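Local coordinates for angiopoietin-related protein 6 (Homo sapiens, PDB 6Y43) that probably acts as a secreted angiopoietin-like growth factor, its fibrinogen-like globe being the likely recognition domain and holding a calcium ion, at residues S178-V183 with R211-L216; A111-F116 with V198-F203; D11-R16 with I217-L222; V25-V30 with V34-C39. One frame throughout, in Å; residues are numbered along the deposited sequence.

Contact 1 of 4, residues S178-V183 with R211-L216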
loop_
_atom_site.group_PDB
_atom_site.type_symbol
_atom_site.label_atom_id
_atom_site.label_comp_id
_atom_site.label_asym_id
_atom_site.label_seq_id
_atom_site.Cartn_x
_atom_site.Cartn_y
_atom_site.Cartn_z
ATOM N N SER A 178 -5.505 -10.798 -1.590
ATOM C CA SER A 178 -4.370 -10.188 -0.915
ATOM C C SER A 178 -4.869 -9.537 0.363
ATOM O O SER A 178 -6.012 -9.091 0.430
ATOM C CB SER A 178 -3.679 -9.157 -1.805
ATOM O OG SER A 178 -4.566 -8.245 -2.395
ATOM N N ASN A 179 -4.021 -9.503 1.393
ATOM C CA ASN A 179 -4.453 -8.992 2.689
ATOM C C ASN A 179 -3.282 -8.261 3.332
ATOM O O ASN A 179 -2.869 -8.555 4.447
ATOM C CB ASN A 179 -4.952 -10.131 3.574
ATOM C CG ASN A 179 -5.630 -9.656 4.844
ATOM O OD1 ASN A 179 -6.417 -8.714 4.823
ATOM N ND2 ASN A 179 -5.334 -10.331 5.960
ATOM N N LEU A 180 -2.766 -7.261 2.623
ATOM C CA LEU A 180 -1.504 -6.673 3.054
ATOM C C LEU A 180 -1.647 -5.854 4.323
ATOM O O LEU A 180 -0.632 -5.590 4.975
ATOM C CB LEU A 180 -0.893 -5.818 1.951
ATOM C CG LEU A 180 -0.562 -6.565 0.649
ATOM C CD1 LEU A 180 0.152 -5.641 -0.296
ATOM C CD2 LEU A 180 0.232 -7.843 0.912
ATOM N N ASN A 181 -2.866 -5.468 4.714
ATOM C CA ASN A 181 -3.071 -4.772 5.976
ATOM C C ASN A 181 -3.481 -5.711 7.107
ATOM O O ASN A 181 -3.977 -5.249 8.136
ATOM C CB ASN A 181 -4.090 -3.651 5.808
ATOM C CG ASN A 181 -3.544 -2.489 5.015
ATOM O OD1 ASN A 181 -2.321 -2.319 4.882
ATOM N ND2 ASN A 181 -4.436 -1.665 4.502
ATOM N N GLY A 182 -3.256 -7.011 6.941
ATOM C CA GLY A 182 -3.651 -7.994 7.923
ATOM C C GLY A 182 -2.656 -8.111 9.051
ATOM O O GLY A 182 -1.904 -7.187 9.366
ATOM N N VAL A 183 -2.702 -9.261 9.702
ATOM C CA VAL A 183 -1.863 -9.520 10.861
ATOM C C VAL A 183 -0.465 -9.899 10.393
ATOM O O VAL A 183 -0.297 -10.895 9.688
ATOM C CB VAL A 183 -2.452 -10.646 11.717
ATOM C CG1 VAL A 183 -1.568 -10.852 12.945
ATOM C CG2 VAL A 183 -3.880 -10.358 12.096
ATOM N N ARG A 211 7.049 -11.700 5.248
ATOM C CA ARG A 211 7.961 -10.982 6.140
ATOM C C ARG A 211 7.939 -9.478 5.887
ATOM O O ARG A 211 8.004 -8.685 6.827
ATOM C CB ARG A 211 9.380 -11.520 5.985
ATOM C CG ARG A 211 10.372 -10.803 6.874
ATOM C CD ARG A 211 11.677 -11.580 6.977
ATOM N NE ARG A 211 12.436 -11.611 5.733
ATOM C CZ ARG A 211 13.513 -12.377 5.532
ATOM N NH1 ARG A 211 14.135 -12.332 4.372
ATOM N NH2 ARG A 211 13.972 -13.187 6.493
ATOM N N LYS A 212 7.922 -9.073 4.622
ATOM C CA LYS A 212 7.913 -7.666 4.250
ATOM C C LYS A 212 6.894 -7.485 3.143
ATOM O O LYS A 212 6.740 -8.340 2.268
ATOM C CB LYS A 212 9.282 -7.157 3.803
ATOM C CG LYS A 212 10.410 -7.471 4.725
ATOM C CD LYS A 212 11.439 -6.313 4.731
ATOM C CE LYS A 212 12.730 -6.819 5.411
ATOM N NZ LYS A 212 13.869 -6.901 4.438
ATOM N N ALA A 213 6.174 -6.381 3.208
ATOM C CA ALA A 213 5.248 -6.015 2.153
ATOM C C ALA A 213 5.215 -4.502 2.056
ATOM O O ALA A 213 5.320 -3.818 3.069
ATOM C CB ALA A 213 3.847 -6.556 2.422
ATOM N N ALA A 214 5.079 -3.975 0.844
ATOM C CA ALA A 214 4.925 -2.530 0.713
ATOM C C ALA A 214 4.186 -2.214 -0.572
ATOM O O ALA A 214 4.223 -2.985 -1.531
ATOM C CB ALA A 214 6.281 -1.799 0.714
ATOM N N MET A 215 3.487 -1.092 -0.562
ATOM C CA MET A 215 2.742 -0.582 -1.697
ATOM C C MET A 215 3.300 0.791 -2.026
ATOM O O MET A 215 3.454 1.633 -1.127
ATOM C CB MET A 215 1.248 -0.484 -1.392
ATOM C CG MET A 215 0.661 -1.787 -0.885
ATOM S SD MET A 215 -1.094 -1.684 -0.440
ATOM C CE MET A 215 -1.887 -1.486 -2.044
ATOM N N LEU A 216 3.647 1.011 -3.293
ATOM C CA LEU A 216 4.323 2.252 -3.672
ATOM C C LEU A 216 3.686 2.799 -4.942
ATOM O O LEU A 216 3.197 2.042 -5.773
ATOM C CB LEU A 216 5.822 2.020 -3.879
ATOM C CG LEU A 216 6.545 1.166 -2.813
ATOM C CD1 LEU A 216 6.396 -0.299 -3.084
ATOM C CD2 LEU A 216 7.965 1.606 -2.862
#
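L180 reaches from an irregular loop onto the strand 212-216 and carries the whole contact, meeting A213 with one methyl and M215 with the other. Its CB leaves the backbone toward the strand, and CG lies anti to the carbonyl carbon (chi1 -61°), which sends the fork of the side chain onward to the sheet. L180 CD2 comes up to the methyl of A213, CD2 to CB 4.1 Å, while L180 CD1 settles against the M215 chain, 3.9 Å from M215 CG and 4.2 Å from M215 SD. The leucine and methionine side chains cross obliquely; M215 CG, anti to the carbonyl carbon (chi1 -53°), and SD beyond it lie beside the same methyl. All three residues are buried, and the contact is wholly apolar. Behind L180 the chain folds into a type I turn from N179 to G182, closed by G182 N to N179 O at 3.0 Å. R54 bonds the carbonyl oxygens of L180 and G182, tying this turn to strand 48-54. L180 also packs on Q52 of that strand and on V99 and L101 of strand 95-102, the two neighbours of strand 212-219, so it covers three adjacent strands of the central antiparallel sheet.

Contact 2 of 4, residues A111-F116 with V198-F203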
loop_
_atom_site.group_PDB
_atom_site.type_symbol
_atom_site.label_atom_id
_atom_site.label_comp_id
_atom_site.label_asym_id
_atom_site.label_seq_id
_atom_site.Cartn_x
_atom_site.Cartn_y
_atom_site.Cartn_z
ATOM N N ALA A 111 4.579 -6.863 -8.030
ATOM C CA ALA A 111 3.401 -6.691 -8.867
ATOM C C ALA A 111 3.317 -5.227 -9.279
ATOM O O ALA A 111 3.651 -4.334 -8.489
ATOM C CB ALA A 111 2.127 -7.118 -8.153
ATOM N N HIS A 112 2.938 -4.989 -10.534
ATOM C CA HIS A 112 2.770 -3.653 -11.077
ATOM C C HIS A 112 1.369 -3.504 -11.653
ATOM O O HIS A 112 0.854 -4.432 -12.289
ATOM C CB HIS A 112 3.774 -3.349 -12.208
ATOM C CG HIS A 112 5.195 -3.670 -11.885
ATOM N ND1 HIS A 112 5.681 -4.959 -11.850
ATOM C CD2 HIS A 112 6.252 -2.862 -11.634
ATOM C CE1 HIS A 112 6.972 -4.931 -11.557
ATOM N NE2 HIS A 112 7.340 -3.672 -11.415
ATOM N N TYR A 113 0.765 -2.334 -11.441
ATOM C CA TYR A 113 -0.507 -1.968 -12.060
ATOM C C TYR A 113 -0.347 -0.619 -12.740
ATOM O O TYR A 113 0.027 0.371 -12.099
ATOM C CB TYR A 113 -1.647 -1.939 -11.039
ATOM C CG TYR A 113 -1.807 -3.287 -10.384
ATOM C CD1 TYR A 113 -0.999 -3.651 -9.324
ATOM C CD2 TYR A 113 -2.703 -4.242 -10.882
ATOM C CE1 TYR A 113 -1.100 -4.906 -8.751
ATOM C CE2 TYR A 113 -2.806 -5.501 -10.301
ATOM C CZ TYR A 113 -2.001 -5.831 -9.251
ATOM O OH TYR A 113 -2.071 -7.095 -8.692
ATOM N N ASP A 114 -0.595 -0.591 -14.047
ATOM C CA ASP A 114 -0.449 0.618 -14.850
ATOM C C ASP A 114 -1.751 1.398 -14.750
ATOM O O ASP A 114 -2.612 1.360 -15.619
ATOM C CB ASP A 114 -0.094 0.270 -16.285
ATOM C CG ASP A 114 1.329 -0.246 -16.420
ATOM O OD1 ASP A 114 2.089 -0.204 -15.435
ATOM O OD2 ASP A 114 1.702 -0.684 -17.522
ATOM N N GLY A 115 -1.888 2.110 -13.649
ATOM C CA GLY A 115 -3.122 2.787 -13.346
ATOM C C GLY A 115 -3.505 2.437 -11.934
ATOM O O GLY A 115 -3.594 1.263 -11.574
ATOM N N PHE A 116 -3.747 3.454 -11.124
ATOM C CA PHE A 116 -4.098 3.240 -9.724
ATOM C C PHE A 116 -4.726 4.538 -9.246
ATOM O O PHE A 116 -4.124 5.606 -9.380
ATOM C CB PHE A 116 -2.878 2.861 -8.869
ATOM C CG PHE A 116 -3.149 2.942 -7.385
ATOM C CD1 PHE A 116 -3.920 1.977 -6.765
ATOM C CD2 PHE A 116 -2.659 3.983 -6.612
ATOM C CE1 PHE A 116 -4.198 2.043 -5.405
ATOM C CE2 PHE A 116 -2.954 4.055 -5.265
ATOM C CZ PHE A 116 -3.725 3.095 -4.658
ATOM N N VAL A 198 -0.485 -11.343 6.433
ATOM C CA VAL A 198 -0.091 -10.436 5.366
ATOM C C VAL A 198 0.199 -11.276 4.132
ATOM O O VAL A 198 1.332 -11.736 3.935
ATOM C CB VAL A 198 1.141 -9.607 5.768
ATOM C CG1 VAL A 198 1.578 -8.753 4.617
ATOM C CG2 VAL A 198 0.880 -8.769 7.024
ATOM N N TYR A 199 -0.827 -11.514 3.307
ATOM C CA TYR A 199 -0.709 -12.517 2.259
ATOM C C TYR A 199 -1.028 -12.002 0.867
ATOM O O TYR A 199 -1.648 -10.963 0.655
ATOM C CB TYR A 199 -1.576 -13.748 2.578
ATOM C CG TYR A 199 -3.099 -13.676 2.395
ATOM C CD1 TYR A 199 -3.682 -13.695 1.124
ATOM C CD2 TYR A 199 -3.941 -13.697 3.491
ATOM C CE1 TYR A 199 -5.092 -13.696 0.962
ATOM C CE2 TYR A 199 -5.339 -13.699 3.343
ATOM C CZ TYR A 199 -5.902 -13.697 2.079
ATOM O OH TYR A 199 -7.280 -13.734 1.926
ATOM N N TRP A 200 -0.522 -12.773 -0.090
ATOM C CA TRP A 200 -0.660 -12.526 -1.519
ATOM C C TRP A 200 -0.899 -13.907 -2.120
ATOM O O TRP A 200 -0.033 -14.784 -2.047
ATOM C CB TRP A 200 0.600 -11.866 -2.072
ATOM C CG TRP A 200 0.490 -11.269 -3.427
ATOM C CD1 TRP A 200 0.832 -11.856 -4.606
ATOM C CD2 TRP A 200 0.030 -9.944 -3.757
ATOM N NE1 TRP A 200 0.617 -10.992 -5.647
ATOM C CE2 TRP A 200 0.128 -9.812 -5.163
ATOM C CE3 TRP A 200 -0.457 -8.867 -3.011
ATOM C CZ2 TRP A 200 -0.243 -8.649 -5.833
ATOM C CZ3 TRP A 200 -0.829 -7.709 -3.676
ATOM C CH2 TRP A 200 -0.723 -7.610 -5.080
ATOM N N ALA A 201 -2.108 -14.139 -2.629
ATOM C CA ALA A 201 -2.497 -15.500 -2.989
ATOM C C ALA A 201 -1.488 -16.162 -3.918
ATOM O O ALA A 201 -1.192 -17.351 -3.779
ATOM C CB ALA A 201 -3.868 -15.501 -3.655
ATOM N N GLU A 202 -1.001 -15.433 -4.913
ATOM C CA GLU A 202 -0.148 -16.031 -5.923
ATOM C C GLU A 202 1.335 -15.982 -5.554
ATOM O O GLU A 202 2.185 -16.362 -6.380
ATOM C CB GLU A 202 -0.394 -15.344 -7.273
ATOM C CG GLU A 202 -0.487 -16.346 -8.416
ATOM C CD GLU A 202 -0.657 -15.699 -9.775
ATOM O OE1 GLU A 202 -1.655 -14.925 -9.927
ATOM O OE2 GLU A 202 0.215 -15.991 -10.662
ATOM N N PHE A 203 1.674 -15.526 -4.334
ATOM C CA PHE A 203 3.060 -15.557 -3.844
ATOM C C PHE A 203 3.037 -16.023 -2.394
ATOM O O PHE A 203 2.913 -15.191 -1.484
ATOM C CB PHE A 203 3.749 -14.213 -3.973
ATOM C CG PHE A 203 5.185 -14.221 -3.524
ATOM C CD1 PHE A 203 6.141 -14.965 -4.205
ATOM C CD2 PHE A 203 5.585 -13.474 -2.440
ATOM C CE1 PHE A 203 7.459 -14.954 -3.785
ATOM C CE2 PHE A 203 6.904 -13.448 -2.036
ATOM C CZ PHE A 203 7.837 -14.198 -2.697
#
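A111 and Y113, two residues apart on one strand, both come against the six-membered ring of W200, which arrives from a loop. The apolar part is a single methyl: A111 CB lies 3.7 Å from W200 CZ2, approaching the ring obliquely. The second touch brings a polar atom to the same carbon. Y113 OH is 3.7 Å from W200 CZ2 and 3.9 Å from W200 CH2, again at a slant, and the tyrosine and tryptophan side chains come from opposite directions. W200 has CG anti to its backbone N (chi1 -166°), which extends the indole from the loop toward the strand. The polar atoms of both rings bond to residues outside the two segments: Y113 OH bonds to D138 OD1, and W200 NE1 donates a hydrogen bond to G137 O. Within the loop, a type I turn from W200 to F203 is closed by F203 N to W200 O at 2.9 Å, and F203 N lies in plane at the edge of the W200 ring. Further round, W200 packs on L101 of strand 95-102, S178 and S139. The chemistry is mixed and the place buried: one methyl and one hydroxyl oxygen meet the benzo carbons of W200 obliquely, while the indole N-H and the phenol hydroxyl are both satisfied by G137 and D138, which probably fixes the turn of the indole and the position of the phenol oxygen.

Contact 3 of 4, residues D11-R16 with I217-L222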
loop_
_atom_site.group_PDB
_atom_site.type_symbol
_atom_site.label_atom_id
_atom_site.label_comp_id
_atom_site.label_asym_id
_atom_site.label_seq_id
_atom_site.Cartn_x
_atom_site.Cartn_y
_atom_site.Cartn_z
ATOM N N ASP A 11 6.264 14.818 -5.432
ATOM C CA ASP A 11 6.304 13.381 -5.199
ATOM C C ASP A 11 7.756 12.913 -5.207
ATOM O O ASP A 11 8.685 13.683 -5.472
ATOM C CB ASP A 11 5.476 12.659 -6.259
ATOM C CG ASP A 11 5.818 13.120 -7.667
ATOM O OD1 ASP A 11 7.018 13.150 -8.020
ATOM O OD2 ASP A 11 4.880 13.447 -8.420
ATOM N N CYS A 12 7.938 11.623 -4.898
ATOM C CA CYS A 12 9.284 11.063 -4.836
ATOM C C CYS A 12 9.973 11.109 -6.193
ATOM O O CYS A 12 11.192 11.257 -6.263
ATOM C CB CYS A 12 9.223 9.629 -4.310
ATOM S SG CYS A 12 8.704 9.561 -2.567
ATOM N N ALA A 13 9.212 10.959 -7.271
ATOM C CA ALA A 13 9.799 11.026 -8.603
ATOM C C ALA A 13 10.454 12.382 -8.847
ATOM O O ALA A 13 11.558 12.451 -9.395
ATOM C CB ALA A 13 8.727 10.739 -9.651
ATOM N N GLU A 14 9.813 13.471 -8.410
ATOM C CA GLU A 14 10.430 14.785 -8.593
ATOM C C GLU A 14 11.746 14.893 -7.815
ATOM O O GLU A 14 12.750 15.400 -8.336
ATOM C CB GLU A 14 9.449 15.885 -8.180
ATOM C CG GLU A 14 10.058 17.268 -8.354
ATOM C CD GLU A 14 9.139 18.382 -7.955
ATOM O OE1 GLU A 14 8.485 18.279 -6.896
ATOM O OE2 GLU A 14 9.079 19.372 -8.712
ATOM N N ALA A 15 11.776 14.392 -6.578
ATOM C CA ALA A 15 13.016 14.366 -5.816
ATOM C C ALA A 15 14.092 13.545 -6.532
ATOM O O ALA A 15 15.255 13.961 -6.621
ATOM C CB ALA A 15 12.740 13.799 -4.429
ATOM N N ARG A 16 13.716 12.375 -7.043
ATOM C CA ARG A 16 14.667 11.522 -7.745
ATOM C C ARG A 16 15.256 12.232 -8.955
ATOM O O ARG A 16 16.476 12.227 -9.160
ATOM C CB ARG A 16 13.975 10.228 -8.164
ATOM C CG ARG A 16 14.867 9.309 -8.961
ATOM C CD ARG A 16 15.999 8.764 -8.104
ATOM N NE ARG A 16 16.928 7.986 -8.917
ATOM C CZ ARG A 16 17.880 8.522 -9.674
ATOM N NH1 ARG A 16 18.035 9.842 -9.720
ATOM N NH2 ARG A 16 18.670 7.742 -10.399
ATOM N N ILE A 217 3.691 4.127 -5.097
ATOM C CA ILE A 217 3.155 4.731 -6.307
ATOM C C ILE A 217 4.132 5.743 -6.902
ATOM O O ILE A 217 5.003 6.296 -6.226
ATOM C CB ILE A 217 1.782 5.388 -6.051
ATOM C CG1 ILE A 217 1.918 6.494 -5.008
ATOM C CG2 ILE A 217 0.783 4.330 -5.651
ATOM C CD1 ILE A 217 0.612 7.269 -4.811
ATOM N N ARG A 218 3.972 5.973 -8.205
ATOM C CA ARG A 218 4.799 6.863 -8.992
ATOM C C ARG A 218 3.947 7.369 -10.136
ATOM O O ARG A 218 3.127 6.603 -10.670
ATOM C CB ARG A 218 6.028 6.116 -9.516
ATOM C CG ARG A 218 7.026 6.905 -10.347
ATOM C CD ARG A 218 8.251 6.029 -10.601
ATOM N NE ARG A 218 8.066 5.006 -11.643
ATOM C CZ ARG A 218 9.033 4.174 -12.032
ATOM N NH1 ARG A 218 10.245 4.224 -11.482
ATOM N NH2 ARG A 218 8.789 3.268 -12.966
ATOM N N PRO A 219 4.107 8.625 -10.546
ATOM C CA PRO A 219 3.386 9.081 -11.741
ATOM C C PRO A 219 3.691 8.184 -12.932
ATOM O O PRO A 219 4.815 7.698 -13.112
ATOM C CB PRO A 219 3.902 10.513 -11.949
ATOM C CG PRO A 219 4.448 10.931 -10.609
ATOM C CD PRO A 219 4.975 9.677 -9.981
ATOM N N LEU A 220 2.671 7.940 -13.734
ATOM C CA LEU A 220 2.791 7.102 -14.918
ATOM C C LEU A 220 2.823 8.014 -16.129
ATOM O O LEU A 220 1.806 8.604 -16.494
ATOM C CB LEU A 220 1.627 6.129 -15.026
ATOM C CG LEU A 220 1.660 5.137 -16.178
ATOM C CD1 LEU A 220 2.948 4.367 -16.247
ATOM C CD2 LEU A 220 0.458 4.211 -16.010
ATOM N N LYS A 221 3.982 8.121 -16.739
ATOM C CA LYS A 221 4.205 8.962 -17.902
ATOM C C LYS A 221 4.418 8.046 -19.099
ATOM O O LYS A 221 5.481 7.442 -19.241
ATOM C CB LYS A 221 5.407 9.854 -17.640
ATOM C CG LYS A 221 5.886 10.628 -18.813
ATOM C CD LYS A 221 4.700 11.480 -19.275
ATOM C CE LYS A 221 4.933 11.879 -20.686
ATOM N NZ LYS A 221 5.554 13.177 -20.601
ATOM N N LEU A 222 3.404 7.927 -19.944
ATOM C CA LEU A 222 3.473 6.981 -21.052
ATOM C C LEU A 222 4.414 7.456 -22.162
ATOM O O LEU A 222 4.558 8.661 -22.399
ATOM C CB LEU A 222 2.079 6.734 -21.623
ATOM C CG LEU A 222 1.050 6.179 -20.643
ATOM C CD1 LEU A 222 -0.323 6.187 -21.298
ATOM C CD2 LEU A 222 1.443 4.790 -20.201
ATOM O OXT LEU A 222 5.064 6.634 -22.812
HETATM O O HOH W 1 6.506 9.344 -6.645
#
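D11 presents its carboxylate to the ring of P219, with D11 OD2 3.4 Å from P219 CG; the two side chains come from opposite directions. D11 CG lies between the backbone N and the carbonyl carbon (chi1 49°), and this puts the carboxylate over the start of the helix. There D11 OD1 accepts from E14 N at 2.8 Å, with an N-H...O angle of 152° and the donor nearly in line with the C-O bond. D11 is thus the N-cap of helix 12-17, one oxygen gripping the first turn and the other resting on proline. With alanine at this position, E14 N is likely to lose its capping acceptor and a gap to open beside the P219 ring. Next in line, C12 turns its sulfur to C39, and this disulfide ties the helix to the hairpin strand 33-40. Helix 12-17 lies near the start of the fibrinogen-like domain and strand 212-219 near its end, so the contact brings the two ends of the globe together. A13 follows with its CB directed at the strand, 3.9 Å from P219 CD and 4.3 Å from R218 CG. The backbone of A13 is also linked across by a water that accepts from A13 N at 3.2 Å and gives a weak bond to I217 O. The guanidinium of R218 has its own partners away from the helix, with R218 NH1 bonding to the carbonyl oxygens of E44 and G46. Further along, R16 N donates to C12 O at 2.9 Å, continuing the helical pattern past the cap.

Contact 4 of 4, residues V25-V30 with V34-C39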
loop_
_atom_site.group_PDB
_atom_site.type_symbol
_atom_site.label_atom_id
_atom_site.label_comp_id
_atom_site.label_asym_id
_atom_site.label_seq_id
_atom_site.Cartn_x
_atom_site.Cartn_y
_atom_site.Cartn_z
ATOM N N VAL A 25 13.317 9.244 4.173
ATOM C CA VAL A 25 12.123 10.054 4.408
ATOM C C VAL A 25 12.235 11.384 3.667
ATOM O O VAL A 25 13.238 12.116 3.800
ATOM C CB VAL A 25 11.893 10.266 5.915
ATOM C CG1 VAL A 25 10.621 11.095 6.156
ATOM C CG2 VAL A 25 11.802 8.958 6.624
ATOM N N TYR A 26 11.211 11.692 2.867
ATOM C CA TYR A 26 11.113 12.936 2.125
ATOM C C TYR A 26 9.817 13.643 2.484
ATOM O O TYR A 26 8.837 13.014 2.892
ATOM C CB TYR A 26 11.145 12.707 0.608
ATOM C CG TYR A 26 12.453 12.228 0.042
ATOM C CD1 TYR A 26 12.959 10.971 0.344
ATOM C CD2 TYR A 26 13.180 13.021 -0.833
ATOM C CE1 TYR A 26 14.159 10.531 -0.197
ATOM C CE2 TYR A 26 14.386 12.576 -1.370
ATOM C CZ TYR A 26 14.865 11.342 -1.047
ATOM O OH TYR A 26 16.055 10.910 -1.596
ATOM N N GLU A 27 9.823 14.963 2.313
ATOM C CA GLU A 27 8.649 15.802 2.521
ATOM C C GLU A 27 7.917 15.994 1.196
ATOM O O GLU A 27 8.495 16.522 0.238
ATOM C CB GLU A 27 9.047 17.165 3.074
ATOM C CG GLU A 27 9.532 17.196 4.490
ATOM C CD GLU A 27 9.931 18.619 4.841
ATOM O OE1 GLU A 27 10.807 19.168 4.134
ATOM O OE2 GLU A 27 9.306 19.219 5.744
ATOM N N LEU A 28 6.647 15.593 1.157
ATOM C CA LEU A 28 5.784 15.800 0.002
ATOM C C LEU A 28 4.688 16.804 0.319
ATOM O O LEU A 28 4.106 16.771 1.399
ATOM C CB LEU A 28 5.134 14.489 -0.430
ATOM C CG LEU A 28 6.004 13.294 -0.765
ATOM C CD1 LEU A 28 5.109 12.272 -1.489
ATOM C CD2 LEU A 28 7.189 13.731 -1.603
ATOM N N ARG A 29 4.374 17.662 -0.647
ATOM C CA ARG A 29 3.249 18.591 -0.504
ATOM C C ARG A 29 2.035 17.917 -1.125
ATOM O O ARG A 29 1.908 17.846 -2.347
ATOM C CB ARG A 29 3.525 19.942 -1.162
ATOM C CG ARG A 29 2.306 20.908 -1.108
ATOM C CD ARG A 29 2.713 22.350 -1.413
ATOM N NE ARG A 29 3.672 22.835 -0.417
ATOM C CZ ARG A 29 4.910 23.242 -0.677
ATOM N NH1 ARG A 29 5.380 23.244 -1.920
ATOM N NH2 ARG A 29 5.689 23.641 0.319
ATOM N N VAL A 30 1.153 17.404 -0.281
ATOM C CA VAL A 30 -0.033 16.680 -0.714
ATOM C C VAL A 30 -1.235 17.552 -0.389
ATOM O O VAL A 30 -1.608 17.714 0.781
ATOM C CB VAL A 30 -0.132 15.305 -0.054
ATOM C CG1 VAL A 30 -1.357 14.557 -0.621
ATOM C CG2 VAL A 30 1.143 14.506 -0.291
ATOM N N VAL A 34 2.012 19.440 3.963
ATOM C CA VAL A 34 3.274 18.732 3.763
ATOM C C VAL A 34 3.292 17.523 4.683
ATOM O O VAL A 34 3.061 17.638 5.896
ATOM C CB VAL A 34 4.489 19.644 4.029
ATOM C CG1 VAL A 34 5.791 18.838 4.045
ATOM C CG2 VAL A 34 4.560 20.722 2.987
ATOM N N VAL A 35 3.594 16.366 4.106
ATOM C CA VAL A 35 3.583 15.092 4.809
ATOM C C VAL A 35 4.911 14.401 4.544
ATOM O O VAL A 35 5.429 14.457 3.424
ATOM C CB VAL A 35 2.412 14.202 4.327
ATOM C CG1 VAL A 35 2.400 12.878 5.037
ATOM C CG2 VAL A 35 1.098 14.927 4.509
ATOM N N SER A 36 5.457 13.742 5.557
ATOM C CA SER A 36 6.672 12.947 5.387
ATOM C C SER A 36 6.328 11.539 4.914
ATOM O O SER A 36 5.449 10.881 5.475
ATOM C CB SER A 36 7.485 12.871 6.679
ATOM O OG SER A 36 8.107 14.119 6.973
ATOM N N VAL A 37 7.059 11.063 3.905
ATOM C CA VAL A 37 6.857 9.738 3.339
ATOM C C VAL A 37 8.225 9.116 3.142
ATOM O O VAL A 37 9.230 9.819 3.045
ATOM C CB VAL A 37 6.116 9.771 1.985
ATOM C CG1 VAL A 37 4.928 10.657 2.078
ATOM C CG2 VAL A 37 7.083 10.236 0.890
ATOM N N TRP A 38 8.261 7.785 3.054
ATOM C CA TRP A 38 9.455 7.091 2.584
ATOM C C TRP A 38 9.444 7.025 1.058
ATOM O O TRP A 38 8.429 6.643 0.456
ATOM C CB TRP A 38 9.535 5.677 3.161
ATOM C CG TRP A 38 10.852 5.006 2.919
ATOM C CD1 TRP A 38 11.240 4.310 1.793
ATOM C CD2 TRP A 38 11.971 4.978 3.809
ATOM N NE1 TRP A 38 12.523 3.849 1.949
ATOM C CE2 TRP A 38 12.992 4.227 3.178
ATOM C CE3 TRP A 38 12.198 5.487 5.091
ATOM C CZ2 TRP A 38 14.240 4.008 3.772
ATOM C CZ3 TRP A 38 13.441 5.253 5.685
ATOM C CH2 TRP A 38 14.433 4.524 5.025
ATOM N N CYS A 39 10.564 7.401 0.441
ATOM C CA CYS A 39 10.782 7.285 -0.998
ATOM C C CYS A 39 11.770 6.160 -1.251
ATOM O O CYS A 39 12.871 6.167 -0.684
ATOM C CB CYS A 39 11.381 8.561 -1.604
ATOM S SG CYS A 39 10.432 10.062 -1.572
#
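Y26 and V37 exchange two backbone hydrogen bonds, Y26 N to V37 O at 2.7 Å and V37 N to Y26 O at 2.8 Å. The L28 and V35 pair repeats the pattern, its bond from L28 N to V35 O being the straightest (N-H...O angle 173°). E27-S36 lies between these rungs, with V25-W38 and R29-V34 beyond them, non-hydrogen-bonded pairs where CA-H groups lean on carbonyl oxygens, as S36 CA does on Y26 O at 3.3 Å. On the face of Y26, L28 and V37, Y26 CG is anti to the carbonyl carbon (chi1 -69°), which sets its ring obliquely against the C39 sulfur, 3.8 Å from the ring centroid. The same sulfur is bonded to C12, so the ring packs against a disulfide, while Y26 OH bonds to Q22 O. Losing the ring to an alanine is likely to strip this aromatic cover from the disulfide and leave Q22 O without its hydroxyl partner. Beside it L28 and V37 cross at about a right angle, L28 CG to V37 CG2 at 3.6 Å. The other face is more exposed: V25 CG2 meets W38 CE3 at 3.8 Å, and V34 CG1 packs on E27 CB, also at 3.8 Å. W38 makes a cation-pi contact with R53. The arrangement is a twisted antiparallel beta hairpin, forming one end of the domain's sheet and cross-linked by disulfide to helix 12-17.

Contacts 1 and 2 lie 10 Å apart between centres and touch: N179 N probably bonds to Y199 O at 2.9 Å, and S178 CB packs on W200 CE3 at 3.5 Å, so their two loop segments pack together. Contacts 3 and 4, with centres 13 Å apart, are joined covalently by C12 SG to C39 SG. Strand 212-219 runs from contact 1 into contact 3, although their centres are 22 Å apart. Contact 2 reaches contact 3 through F116 CD2 on I217 CG2 at 3.6 Å. Contacts 2 and 4 lie on opposite sides of the chain's centre. The calcium ion is held by D154, D156, Y158 and G160, none of which belongs to these segments.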